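Local coordinates for aerobic respiration control sensor protein ArcB (Escherichia coli, PDB 2A0B) that relays phosphoryl groups to the regulator ArcA as a membrane sensor kinase of anaerobic repression, this piece being its histidine-containing phosphotransfer (HPt) domain, at residues 34-39 and 67-72; 44-49 and 60-65; 76-81 and 109-114; 83-88 and 98-103. All blocks are in the same frame, centred on the assembly; numbering follows the deposited sequence. Where two conformers were deposited one is given.

Interaction 1: 34-39 and 67-72; sequences AVFEKM and KGAAGS
F36 brings ring atoms CD1 and CE1 against the backbone and methyls of A69 and A70. With CG anti to the backbone N (chi1 -179°), the ring stands out from helix 26-52 toward helix 56-72, and its leading atom CE1 comes to 3.6 Å from A70 N. The A69-A70 peptide lies oblique to the ring, with F36 CE1 3.9 Å from A69 C. The two methyls meet neighbouring ring atoms at different heights, A70 CB standing well off the ring plane and A69 CB much closer to it. A69 aims its CB at the phenylalanine and rests 4.0 Å from F36 CD1, whereas A70 CB, which leaves its helix across the line of approach, reaches F36 CE1 at 4.1 Å. Small residues thus let a large ring come right up to a helix backbone, where F36 and A69 are the nearest pair of residues. One turn on, S72 OG turns back to donate to A69 O at 2.9 Å, tilted 19° from the carbonyl plane, so the serine hydroxyl is spent on its own helix. The rest of the phenylalanine is enclosed by L75, L78 of helix 76-85 and V112 of helix 93-122. An aromatic ring projecting from one helix and surrounded by the three others is the hydrophobic core packing of a four-helix bundle, the fold of this HPt domain.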
loop_
_atom_site.group_PDB
_atom_site.type_symbol
_atom_site.label_atom_id
_atom_site.label_comp_id
_atom_site.label_asym_id
_atom_site.label_seq_id
_atom_site.Cartn_x
_atom_site.Cartn_y
_atom_site.Cartn_z
ATOM N N ALA A 34 -9.896 7.475 2.676
ATOM C CA ALA A 34 -10.502 7.291 3.974
ATOM C C ALA A 34 -10.873 5.847 4.201
ATOM O O ALA A 34 -10.737 5.277 5.287
ATOM C CB ALA A 34 -11.727 8.202 4.135
ATOM N N VAL A 35 -11.344 5.139 3.137
ATOM C CA VAL A 35 -11.650 3.756 3.245
ATOM C C VAL A 35 -10.325 2.917 3.414
ATOM O O VAL A 35 -10.338 2.042 4.264
ATOM C CB VAL A 35 -12.404 3.181 2.012
ATOM C CG1 VAL A 35 -12.557 1.679 2.067
ATOM C CG2 VAL A 35 -13.782 3.862 2.073
ATOM N N PHE A 36 -9.340 3.318 2.686
ATOM C CA PHE A 36 -8.015 2.593 2.798
ATOM C C PHE A 36 -7.529 2.724 4.242
ATOM O O PHE A 36 -7.104 1.675 4.785
ATOM C CB PHE A 36 -7.053 3.202 1.820
ATOM C CG PHE A 36 -5.676 2.545 1.800
ATOM C CD1 PHE A 36 -5.475 1.408 1.053
ATOM C CD2 PHE A 36 -4.658 3.142 2.512
ATOM C CE1 PHE A 36 -4.177 0.847 1.043
ATOM C CE2 PHE A 36 -3.382 2.558 2.528
ATOM C CZ PHE A 36 -3.157 1.437 1.774
ATOM N N GLU A 37 -7.580 3.944 4.776
ATOM C CA GLU A 37 -7.095 4.059 6.185
ATOM C C GLU A 37 -7.837 3.240 7.183
ATOM O O GLU A 37 -7.342 2.765 8.218
ATOM C CB GLU A 37 -7.260 5.516 6.645
ATOM C CG GLU A 37 -6.356 6.558 6.058
ATOM C CD GLU A 37 -6.687 7.856 6.819
ATOM O OE1 GLU A 37 -6.237 7.994 7.953
ATOM O OE2 GLU A 37 -7.476 8.653 6.313
ATOM N N LYS A 38 -9.183 3.018 7.022
ATOM C CA LYS A 38 -9.903 2.214 7.973
ATOM C C LYS A 38 -9.639 0.713 7.825
ATOM O O LYS A 38 -9.862 0.008 8.791
ATOM C CB LYS A 38 -11.408 2.510 7.939
ATOM C CG LYS A 38 -12.350 1.665 7.151
ATOM C CD LYS A 38 -13.803 1.976 7.552
ATOM C CE LYS A 38 -14.550 2.629 6.401
ATOM N NZ LYS A 38 -15.942 2.959 6.858
ATOM N N MET A 39 -9.232 0.290 6.599
ATOM C CA MET A 39 -9.064 -1.143 6.426
ATOM C C MET A 39 -7.618 -1.625 6.709
ATOM O O MET A 39 -7.454 -2.784 7.077
ATOM C CB MET A 39 -9.351 -1.561 4.978
ATOM C CG MET A 39 -10.777 -1.143 4.537
ATOM S SD MET A 39 -12.101 -1.806 5.532
ATOM C CE MET A 39 -11.923 -3.540 5.325
ATOM N N LYS A 67 -1.847 -4.855 -2.326
ATOM C CA LYS A 67 -1.294 -4.407 -3.545
ATOM C C LYS A 67 -2.465 -3.682 -4.362
ATOM O O LYS A 67 -2.207 -2.609 -4.834
ATOM C CB LYS A 67 -0.719 -5.554 -4.379
ATOM C CG LYS A 67 -0.179 -5.077 -5.701
ATOM C CD LYS A 67 0.167 -6.195 -6.667
ATOM C CE LYS A 67 0.617 -5.652 -8.026
ATOM N NZ LYS A 67 0.707 -6.850 -8.944
ATOM N N GLY A 68 -3.522 -4.472 -4.407
ATOM C CA GLY A 68 -4.652 -3.860 -5.210
ATOM C C GLY A 68 -5.207 -2.607 -4.544
ATOM O O GLY A 68 -5.496 -1.598 -5.257
ATOM N N ALA A 69 -5.453 -2.680 -3.262
ATOM C CA ALA A 69 -6.001 -1.583 -2.448
ATOM C C ALA A 69 -5.147 -0.366 -2.575
ATOM O O ALA A 69 -5.522 0.760 -2.900
ATOM C CB ALA A 69 -6.266 -1.969 -1.014
ATOM N N ALA A 70 -3.797 -0.534 -2.293
ATOM C CA ALA A 70 -2.940 0.615 -2.448
ATOM C C ALA A 70 -2.781 1.213 -3.798
ATOM O O ALA A 70 -2.688 2.412 -4.020
ATOM C CB ALA A 70 -1.507 0.155 -1.934
ATOM N N GLY A 71 -2.771 0.383 -4.862
ATOM C CA GLY A 71 -2.620 0.803 -6.247
ATOM C C GLY A 71 -3.903 1.601 -6.647
ATOM O O GLY A 71 -3.726 2.547 -7.426
ATOM N N SER A 72 -4.993 1.298 -6.034
ATOM C CA SER A 72 -6.248 1.982 -6.409
ATOM C C SER A 72 -6.221 3.458 -6.051
ATOM O O SER A 72 -6.958 4.268 -6.624
ATOM C CB SER A 72 -7.418 1.250 -5.793
ATOM O OG SER A 72 -7.772 1.627 -4.496
#

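Interaction 2: 44-49 and 60-65; sequences VSVLES and VEEGHK
Helices 26-52 and 56-72 form an antiparallel hairpin of the HPt four-helix bundle, and this contact joins them beside H64, the phosphorylation site. The axes of the two segments run 158° apart, nearly antiparallel, and approach to 9.4 Å, with L47 and E62 the nearest backbone pair. E62 carries the contact. Its CG is anti to the backbone N, and a bend at chi2, 70°, turns the carboxylate across V46 at about a right angle, bringing V46 CG1 to 3.6 Å from E62 CD. V46 CB in turn lies 3.8 Å from E62 OE2, so the valine lies across the carboxylate, touching CG and CD as well as the oxygens. L47 works lower down: its CD2 methyl touches E62 CB at 4.0 Å and sits 4.1 Å from G63 N, where the glycine offers bare backbone. In the K65 conformer given here, of two modelled, NZ bridges to E62 OE1 at 2.8 Å on the syn side, 23° out of the carboxylate plane. Y43 borders both E62 and K65. An alanine in place of E62 would probably open a gap beside V46 and leave K65 without its carboxylate mate. H64 takes no part across the hairpin; its ND1 is hydrogen-bonded to Q86 OE1. The chemistry is therefore mixed: the stem of a buried acid packs on L47 and V46 and its carboxylate lies on V46, while the nearby lysine, when bridged to OE1, would tend to keep the carboxylate ionised.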
loop_
_atom_site.group_PDB
_atom_site.type_symbol
_atom_site.label_atom_id
_atom_site.label_comp_id
_atom_site.label_asym_id
_atom_site.label_seq_id
_atom_site.Cartn_x
_atom_site.Cartn_y
_atom_site.Cartn_z
ATOM N N VAL A 44 -3.033 -5.280 7.973
ATOM C CA VAL A 44 -1.622 -5.527 8.471
ATOM C C VAL A 44 -1.680 -6.534 9.600
ATOM O O VAL A 44 -0.812 -7.438 9.631
ATOM C CB VAL A 44 -1.026 -4.191 8.862
ATOM C CG1 VAL A 44 0.283 -4.428 9.692
ATOM C CG2 VAL A 44 -0.641 -3.299 7.702
ATOM N N SER A 45 -2.699 -6.516 10.460
ATOM C CA SER A 45 -2.831 -7.523 11.492
ATOM C C SER A 45 -2.961 -8.923 10.921
ATOM O O SER A 45 -2.430 -9.916 11.447
ATOM C CB SER A 45 -3.974 -7.198 12.456
ATOM O OG SER A 45 -3.742 -5.910 13.013
ATOM N N VAL A 46 -3.680 -9.110 9.804
ATOM C CA VAL A 46 -3.798 -10.412 9.167
ATOM C C VAL A 46 -2.448 -10.834 8.589
ATOM O O VAL A 46 -2.100 -12.012 8.721
ATOM C CB VAL A 46 -4.867 -10.426 8.048
ATOM C CG1 VAL A 46 -4.821 -11.689 7.206
ATOM C CG2 VAL A 46 -6.235 -10.273 8.732
ATOM N N LEU A 47 -1.681 -9.941 7.968
ATOM C CA LEU A 47 -0.354 -10.246 7.487
ATOM C C LEU A 47 0.505 -10.802 8.658
ATOM O O LEU A 47 1.125 -11.842 8.436
ATOM C CB LEU A 47 0.467 -9.066 6.955
ATOM C CG LEU A 47 0.306 -8.691 5.497
ATOM C CD1 LEU A 47 1.044 -7.391 5.213
ATOM C CD2 LEU A 47 0.798 -9.832 4.590
ATOM N N GLU A 48 0.475 -10.081 9.747
ATOM C CA GLU A 48 1.310 -10.497 10.899
ATOM C C GLU A 48 0.893 -11.830 11.454
ATOM O O GLU A 48 1.773 -12.643 11.805
ATOM C CB GLU A 48 1.206 -9.472 12.031
ATOM C CG GLU A 48 1.645 -8.077 11.692
ATOM C CD GLU A 48 3.138 -7.863 11.754
ATOM O OE1 GLU A 48 3.911 -8.826 11.596
ATOM O OE2 GLU A 48 3.508 -6.699 11.995
ATOM N N SER A 49 -0.409 -12.089 11.579
ATOM C CA SER A 49 -0.820 -13.365 12.176
ATOM C C SER A 49 -0.448 -14.501 11.237
ATOM O O SER A 49 0.094 -15.541 11.663
ATOM C CB SER A 49 -2.252 -13.315 12.664
ATOM O OG SER A 49 -3.158 -13.338 11.592
ATOM N N VAL A 60 0.572 -14.508 1.062
ATOM C CA VAL A 60 0.532 -14.103 -0.332
ATOM C C VAL A 60 -0.883 -13.531 -0.625
ATOM O O VAL A 60 -0.909 -12.568 -1.380
ATOM C CB VAL A 60 0.828 -15.343 -1.212
ATOM C CG1 VAL A 60 0.523 -15.089 -2.685
ATOM C CG2 VAL A 60 2.315 -15.713 -1.040
ATOM N N GLU A 61 -1.903 -14.139 -0.087
ATOM C CA GLU A 61 -3.274 -13.647 -0.378
ATOM C C GLU A 61 -3.513 -12.247 0.169
ATOM O O GLU A 61 -4.015 -11.350 -0.516
ATOM C CB GLU A 61 -4.303 -14.628 0.196
ATOM C CG GLU A 61 -4.842 -15.558 -0.879
ATOM C CD GLU A 61 -5.320 -16.898 -0.360
ATOM O OE1 GLU A 61 -5.630 -16.995 0.849
ATOM O OE2 GLU A 61 -5.377 -17.870 -1.156
ATOM N N GLU A 62 -2.996 -11.986 1.382
ATOM C CA GLU A 62 -3.167 -10.661 1.991
ATOM C C GLU A 62 -2.284 -9.675 1.301
ATOM O O GLU A 62 -2.610 -8.464 1.084
ATOM C CB GLU A 62 -2.956 -10.745 3.516
ATOM C CG GLU A 62 -3.601 -9.585 4.255
ATOM C CD GLU A 62 -5.128 -9.644 4.250
ATOM O OE1 GLU A 62 -5.728 -10.620 3.770
ATOM O OE2 GLU A 62 -5.718 -8.668 4.745
ATOM N N GLY A 63 -1.038 -10.055 0.896
ATOM C CA GLY A 63 -0.189 -9.177 0.122
ATOM C C GLY A 63 -0.926 -8.672 -1.183
ATOM O O GLY A 63 -0.804 -7.550 -1.529
ATOM N N HIS A 64 -1.539 -9.645 -1.862
ATOM C CA HIS A 64 -2.261 -9.304 -3.116
ATOM C C HIS A 64 -3.418 -8.349 -2.813
ATOM O O HIS A 64 -3.589 -7.427 -3.660
ATOM C CB HIS A 64 -2.827 -10.647 -3.598
ATOM C CG HIS A 64 -3.563 -10.500 -4.926
ATOM N ND1 HIS A 64 -2.960 -10.176 -6.096
ATOM C CD2 HIS A 64 -4.910 -10.611 -5.141
ATOM C CE1 HIS A 64 -3.907 -10.115 -7.078
ATOM N NE2 HIS A 64 -5.036 -10.384 -6.486
ATOM N N LYS A 65 -4.114 -8.561 -1.738
ATOM C CA LYS A 65 -5.229 -7.644 -1.392
ATOM C C LYS A 65 -4.719 -6.231 -1.154
ATOM O O LYS A 65 -5.219 -5.230 -1.694
ATOM C CB LYS A 65 -5.964 -8.202 -0.207
ATOM C CG LYS A 65 -7.352 -7.663 0.133
ATOM C CD LYS A 65 -7.821 -8.214 1.478
ATOM C CE LYS A 65 -7.933 -9.729 1.431
ATOM N NZ LYS A 65 -8.293 -10.323 2.748
#

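Interaction 3: 76-81 and 109-114; sequences RHLQQL and RHDVEV. With ZN (zinc ion), chain B.
D111 meets H77 and L78 where helix 93-122 packs on the first turn of helix 76-85, inside the four-helix bundle. Its CG lies anti to the carbonyl carbon (chi1 -80°), which sends the carboxylate toward the partner helix. There OD2 sits 3.6 Å from L78 CG, the two side chains arriving from opposite directions, and lies 3.8 Å from H77 CD2 at the edge of the imidazole, in its plane. The polar need of this buried oxygen is met by a water that donates to D111 OD2 at 2.7 Å and accepts from L78 N at 3.2 Å. An amide in the opening turn of helix 76-85 thereby faces the acid through one water. The neighbouring ring atom of H77, NE2, binds the zinc ion at 2.1 Å, together with E103 and E107. V112, next in order, faces F36 and E37 of helix 26-52, so successive residues serve different neighbours. E113 N closes the helical turn on R109 O. V114 ends the segment with its CG2 methyl 3.7 Å above the plane of the H110 ring, displaced toward the rim.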
loop_
_atom_site.group_PDB
_atom_site.type_symbol
_atom_site.label_atom_id
_atom_site.label_comp_id
_atom_site.label_asym_id
_atom_site.label_seq_id
_atom_site.Cartn_x
_atom_site.Cartn_y
_atom_site.Cartn_z
ATOM N N ARG A 76 2.080 4.078 -4.653
ATOM C CA ARG A 76 2.967 3.266 -5.495
ATOM C C ARG A 76 3.989 2.446 -4.646
ATOM O O ARG A 76 4.141 1.279 -4.920
ATOM C CB ARG A 76 3.703 4.222 -6.408
ATOM C CG ARG A 76 4.677 3.678 -7.436
ATOM C CD ARG A 76 5.830 4.662 -7.586
ATOM N NE ARG A 76 5.751 5.784 -8.470
ATOM C CZ ARG A 76 5.633 5.930 -9.790
ATOM N NH1 ARG A 76 5.485 4.923 -10.649
ATOM N NH2 ARG A 76 5.607 7.146 -10.345
ATOM N N HIS A 77 4.506 3.088 -3.582
ATOM C CA HIS A 77 5.511 2.248 -2.828
ATOM C C HIS A 77 4.879 1.187 -2.021
ATOM O O HIS A 77 5.395 0.023 -1.879
ATOM C CB HIS A 77 6.270 3.258 -1.937
ATOM C CG HIS A 77 7.225 2.545 -0.977
ATOM N ND1 HIS A 77 8.255 1.793 -1.502
ATOM C CD2 HIS A 77 7.196 2.463 0.341
ATOM C CE1 HIS A 77 8.915 1.266 -0.449
ATOM N NE2 HIS A 77 8.277 1.637 0.615
ATOM N N LEU A 78 3.691 1.345 -1.432
ATOM C CA LEU A 78 2.960 0.354 -0.723
ATOM C C LEU A 78 2.521 -0.759 -1.715
ATOM O O LEU A 78 2.501 -1.919 -1.391
ATOM C CB LEU A 78 1.740 0.794 0.083
ATOM C CG LEU A 78 2.024 1.852 1.183
ATOM C CD1 LEU A 78 0.784 2.171 1.988
ATOM C CD2 LEU A 78 3.039 1.208 2.179
ATOM N N GLN A 79 2.181 -0.294 -2.933
ATOM C CA GLN A 79 1.827 -1.316 -3.951
ATOM C C GLN A 79 3.005 -2.242 -4.313
ATOM O O GLN A 79 2.797 -3.455 -4.355
ATOM C CB GLN A 79 1.369 -0.551 -5.215
ATOM C CG GLN A 79 0.790 -1.518 -6.265
ATOM C CD GLN A 79 0.538 -0.781 -7.563
ATOM O OE1 GLN A 79 -0.324 -1.241 -8.328
ATOM N NE2 GLN A 79 1.193 0.291 -7.875
ATOM N N GLN A 80 4.170 -1.623 -4.370
ATOM C CA GLN A 80 5.388 -2.408 -4.683
ATOM C C GLN A 80 5.752 -3.328 -3.525
ATOM O O GLN A 80 6.093 -4.519 -3.751
ATOM C CB GLN A 80 6.541 -1.501 -5.058
ATOM C CG GLN A 80 7.797 -2.277 -5.464
ATOM C CD GLN A 80 7.583 -3.342 -6.515
ATOM O OE1 GLN A 80 6.717 -3.199 -7.411
ATOM N NE2 GLN A 80 8.342 -4.449 -6.450
ATOM N N LEU A 81 5.555 -2.863 -2.276
ATOM C CA LEU A 81 5.769 -3.826 -1.160
ATOM C C LEU A 81 4.854 -5.009 -1.170
ATOM O O LEU A 81 5.038 -6.172 -0.872
ATOM C CB LEU A 81 5.597 -3.141 0.225
ATOM C CG LEU A 81 6.779 -2.318 0.690
ATOM C CD1 LEU A 81 6.377 -1.670 2.003
ATOM C CD2 LEU A 81 7.950 -3.286 0.830
ATOM N N ARG A 109 0.918 4.519 7.655
ATOM C CA ARG A 109 0.208 5.784 8.022
ATOM C C ARG A 109 0.925 6.954 7.467
ATOM O O ARG A 109 0.382 8.015 7.013
ATOM C CB ARG A 109 -0.072 5.770 9.515
ATOM C CG ARG A 109 -0.881 4.637 10.098
ATOM C CD ARG A 109 -1.193 4.783 11.578
ATOM N NE ARG A 109 -2.087 3.780 12.144
ATOM C CZ ARG A 109 -1.744 2.583 12.596
ATOM N NH1 ARG A 109 -0.473 2.184 12.510
ATOM N NH2 ARG A 109 -2.667 1.765 13.079
ATOM N N HIS A 110 2.305 7.005 7.471
ATOM C CA HIS A 110 3.057 8.070 6.893
ATOM C C HIS A 110 2.836 8.302 5.413
ATOM O O HIS A 110 2.747 9.382 4.876
ATOM C CB HIS A 110 4.589 7.868 7.224
ATOM C CG HIS A 110 5.507 8.733 6.459
ATOM N ND1 HIS A 110 5.728 10.054 6.785
ATOM C CD2 HIS A 110 6.305 8.573 5.364
ATOM C CE1 HIS A 110 6.560 10.628 5.960
ATOM N NE2 HIS A 110 6.951 9.746 5.071
ATOM N N ASP A 111 2.784 7.158 4.647
ATOM C CA ASP A 111 2.530 7.236 3.226
ATOM C C ASP A 111 1.063 7.841 3.031
ATOM O O ASP A 111 1.079 8.666 2.111
ATOM C CB ASP A 111 2.514 5.824 2.632
ATOM C CG ASP A 111 3.861 5.182 2.353
ATOM O OD1 ASP A 111 4.688 5.299 3.322
ATOM O OD2 ASP A 111 4.256 4.657 1.313
ATOM N N VAL A 112 0.191 7.461 3.894
ATOM C CA VAL A 112 -1.188 8.113 3.693
ATOM C C VAL A 112 -1.112 9.592 3.965
ATOM O O VAL A 112 -1.653 10.447 3.237
ATOM C CB VAL A 112 -2.154 7.426 4.615
ATOM C CG1 VAL A 112 -3.450 8.230 4.870
ATOM C CG2 VAL A 112 -2.482 5.985 4.172
ATOM N N GLU A 113 -0.316 10.013 5.027
ATOM C CA GLU A 113 -0.218 11.460 5.241
ATOM C C GLU A 113 0.414 12.215 4.137
ATOM O O GLU A 113 0.156 13.379 3.797
ATOM C CB GLU A 113 0.651 11.678 6.546
ATOM C CG GLU A 113 -0.080 11.204 7.754
ATOM C CD GLU A 113 0.753 11.107 9.035
ATOM O OE1 GLU A 113 1.988 11.151 8.926
ATOM O OE2 GLU A 113 0.150 10.978 10.093
ATOM N N VAL A 114 1.436 11.696 3.396
ATOM C CA VAL A 114 2.078 12.236 2.255
ATOM C C VAL A 114 1.035 12.381 1.069
ATOM O O VAL A 114 1.106 13.421 0.477
ATOM C CB VAL A 114 3.283 11.382 1.794
ATOM C CG1 VAL A 114 3.857 11.862 0.498
ATOM C CG2 VAL A 114 4.382 11.572 2.895
HETATM ZN ZN ZN B . 8.892 1.410 2.591
HETATM O O HOH W 1 3.090 4.441 -1.057
#

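Interaction 4: 83-88 and 98-103; sequences QQIQSP and GEWIEE. With ZN (zinc ion), chain B.
Q83 O, at the C-terminal end of helix 76-85, is gripped twice: S87 OG donates to it at 2.8 Å from above the carbonyl plane, and Q86 N adds a weak bond. Just before this turn, in which Q86 is the first residue to leave helical angles, Q84 and I85 face helix 93-122. Q84 lies over one face of the W100 indole. Its CB makes a CH-pi contact, 3.7 Å from the centroid of the six-membered ring and 8° off the normal, and the chain beyond CG is extended (chi2 162°), carrying the amide along to the five-membered ring. There NE2 of Q84 is 3.3 Å from NE1 of W100, above the ring and toward its rim, the planes 44° apart; both are donors, so the approach is close packing and not a hydrogen bond. I85 slides past the tryptophan in the opposite direction, CG1 3.9 Å from W100 CB, while its CD1 reaches I101 CG1 at 4.0 Å. Replacing W100 by an alanine takes away the ring face under Q84 CB and NE2 and would probably leave the amide with less to fix its rotation. I85 O binds NE1 of W93, which also touches W100. One turn after the indole, E103 OE2 binds the zinc ion at 2.1 Å. Dispersion and ring-face contact, rather than polar bonds between the segments, thus join these helices, with the shared metal adding a coordinate link nearby.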
loop_
_atom_site.group_PDB
_atom_site.type_symbol
_atom_site.label_atom_id
_atom_site.label_comp_id
_atom_site.label_asym_id
_atom_site.label_seq_id
_atom_site.Cartn_x
_atom_site.Cartn_y
_atom_site.Cartn_z
ATOM N N GLN A 83 3.433 -6.185 -3.853
ATOM C CA GLN A 83 3.867 -7.033 -4.978
ATOM C C GLN A 83 4.982 -7.986 -4.505
ATOM O O GLN A 83 4.894 -9.193 -4.756
ATOM C CB GLN A 83 4.318 -6.172 -6.136
ATOM C CG GLN A 83 5.030 -6.956 -7.228
ATOM C CD GLN A 83 4.093 -7.880 -7.962
ATOM O OE1 GLN A 83 2.876 -7.798 -7.835
ATOM N NE2 GLN A 83 4.641 -8.820 -8.750
ATOM N N GLN A 84 5.952 -7.404 -3.756
ATOM C CA GLN A 84 7.019 -8.324 -3.261
ATOM C C GLN A 84 6.475 -9.350 -2.319
ATOM O O GLN A 84 6.803 -10.560 -2.440
ATOM C CB GLN A 84 8.089 -7.467 -2.534
ATOM C CG GLN A 84 8.870 -6.590 -3.474
ATOM C CD GLN A 84 9.609 -5.440 -2.805
ATOM O OE1 GLN A 84 10.111 -4.565 -3.496
ATOM N NE2 GLN A 84 9.626 -5.298 -1.497
ATOM N N ILE A 85 5.603 -9.056 -1.355
ATOM C CA ILE A 85 4.995 -9.947 -0.422
ATOM C C ILE A 85 4.221 -11.084 -1.094
ATOM O O ILE A 85 4.226 -12.229 -0.692
ATOM C CB ILE A 85 4.092 -9.211 0.607
ATOM C CG1 ILE A 85 5.051 -8.333 1.477
ATOM C CG2 ILE A 85 3.322 -10.127 1.490
ATOM C CD1 ILE A 85 4.376 -7.262 2.313
ATOM N N GLN A 86 3.548 -10.722 -2.237
ATOM C CA GLN A 86 2.824 -11.824 -2.890
ATOM C C GLN A 86 3.680 -12.529 -3.887
ATOM O O GLN A 86 3.106 -13.336 -4.687
ATOM C CB GLN A 86 1.527 -11.229 -3.566
ATOM C CG GLN A 86 1.808 -10.397 -4.755
ATOM C CD GLN A 86 0.712 -10.242 -5.828
ATOM O OE1 GLN A 86 -0.441 -10.156 -5.474
ATOM N NE2 GLN A 86 1.094 -10.178 -7.078
ATOM N N SER A 87 5.023 -12.464 -3.890
ATOM C CA SER A 87 5.851 -13.085 -4.913
ATOM C C SER A 87 6.840 -14.121 -4.320
ATOM O O SER A 87 8.033 -13.788 -4.347
ATOM C CB SER A 87 6.598 -12.048 -5.711
ATOM O OG SER A 87 5.757 -11.209 -6.457
ATOM N N PRO A 88 6.373 -15.264 -3.925
ATOM C CA PRO A 88 7.227 -16.297 -3.294
ATOM C C PRO A 88 8.170 -16.896 -4.306
ATOM O O PRO A 88 9.106 -17.610 -3.878
ATOM C CB PRO A 88 6.306 -17.294 -2.648
ATOM C CG PRO A 88 5.018 -17.154 -3.417
ATOM C CD PRO A 88 4.959 -15.723 -3.846
ATOM N N GLY A 98 9.322 -11.177 6.179
ATOM C CA GLY A 98 8.992 -10.584 7.492
ATOM C C GLY A 98 9.515 -9.124 7.510
ATOM O O GLY A 98 8.818 -8.346 8.206
ATOM N N GLU A 99 10.601 -8.750 6.908
ATOM C CA GLU A 99 11.120 -7.396 6.866
ATOM C C GLU A 99 10.121 -6.517 6.039
ATOM O O GLU A 99 9.800 -5.423 6.508
ATOM C CB GLU A 99 12.504 -7.226 6.284
ATOM C CG GLU A 99 13.067 -5.816 6.477
ATOM C CD GLU A 99 14.472 -5.750 7.039
ATOM O OE1 GLU A 99 14.994 -6.773 7.564
ATOM O OE2 GLU A 99 15.178 -4.711 6.954
ATOM N N TRP A 100 9.666 -7.089 4.913
ATOM C CA TRP A 100 8.710 -6.218 4.140
ATOM C C TRP A 100 7.442 -6.062 4.892
ATOM O O TRP A 100 6.885 -4.912 4.781
ATOM C CB TRP A 100 8.456 -6.992 2.834
ATOM C CG TRP A 100 9.616 -7.063 1.905
ATOM C CD1 TRP A 100 10.675 -6.241 1.763
ATOM C CD2 TRP A 100 9.847 -8.140 0.969
ATOM N NE1 TRP A 100 11.524 -6.668 0.775
ATOM C CE2 TRP A 100 11.024 -7.858 0.289
ATOM C CE3 TRP A 100 9.081 -9.272 0.652
ATOM C CZ2 TRP A 100 11.544 -8.671 -0.730
ATOM C CZ3 TRP A 100 9.631 -10.105 -0.337
ATOM C CH2 TRP A 100 10.804 -9.798 -0.998
ATOM N N ILE A 101 6.923 -6.982 5.639
ATOM C CA ILE A 101 5.735 -6.866 6.459
ATOM C C ILE A 101 5.960 -5.771 7.479
ATOM O O ILE A 101 5.184 -4.887 7.752
ATOM C CB ILE A 101 5.253 -8.181 7.028
ATOM C CG1 ILE A 101 4.795 -9.087 5.830
ATOM C CG2 ILE A 101 4.250 -7.969 8.140
ATOM C CD1 ILE A 101 4.463 -10.501 6.332
ATOM N N GLU A 102 7.105 -5.889 8.272
ATOM C CA GLU A 102 7.363 -4.836 9.248
ATOM C C GLU A 102 7.531 -3.470 8.634
ATOM O O GLU A 102 7.089 -2.476 9.243
ATOM C CB GLU A 102 8.722 -5.243 9.925
ATOM C CG GLU A 102 9.054 -4.254 11.035
ATOM C CD GLU A 102 8.131 -4.180 12.216
ATOM O OE1 GLU A 102 7.336 -5.081 12.580
ATOM O OE2 GLU A 102 8.195 -3.093 12.838
ATOM N N GLU A 103 8.169 -3.282 7.510
ATOM C CA GLU A 103 8.345 -2.060 6.784
ATOM C C GLU A 103 6.934 -1.451 6.462
ATOM O O GLU A 103 6.688 -0.299 6.763
ATOM C CB GLU A 103 9.081 -2.295 5.502
ATOM C CG GLU A 103 9.336 -1.012 4.768
ATOM C CD GLU A 103 10.004 -1.239 3.461
ATOM O OE1 GLU A 103 10.683 -2.307 3.190
ATOM O OE2 GLU A 103 9.962 -0.369 2.559
HETATM ZN ZN ZN B . 8.892 1.410 2.591
#

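From the N terminus, helix 26-52 supplies the first partners of interactions 1 and 2. Interaction 2 closes the shorter loop, from 44-49 to 60-65, and nests inside the loop that interaction 1 closes at 67-72. Once that hairpin is complete, helix 76-85 opens interaction 3, whose loop ends at 109-114 on helix 93-122; interaction 4 is nested within it. The two nested pairs follow in series and none cross. Side chains then tie the hairpins together: K67 to Q83 between interactions 1 and 4, H64 to Q86 between 2 and 4. The zinc ion joins interactions 3 and 4 through H77 and E103.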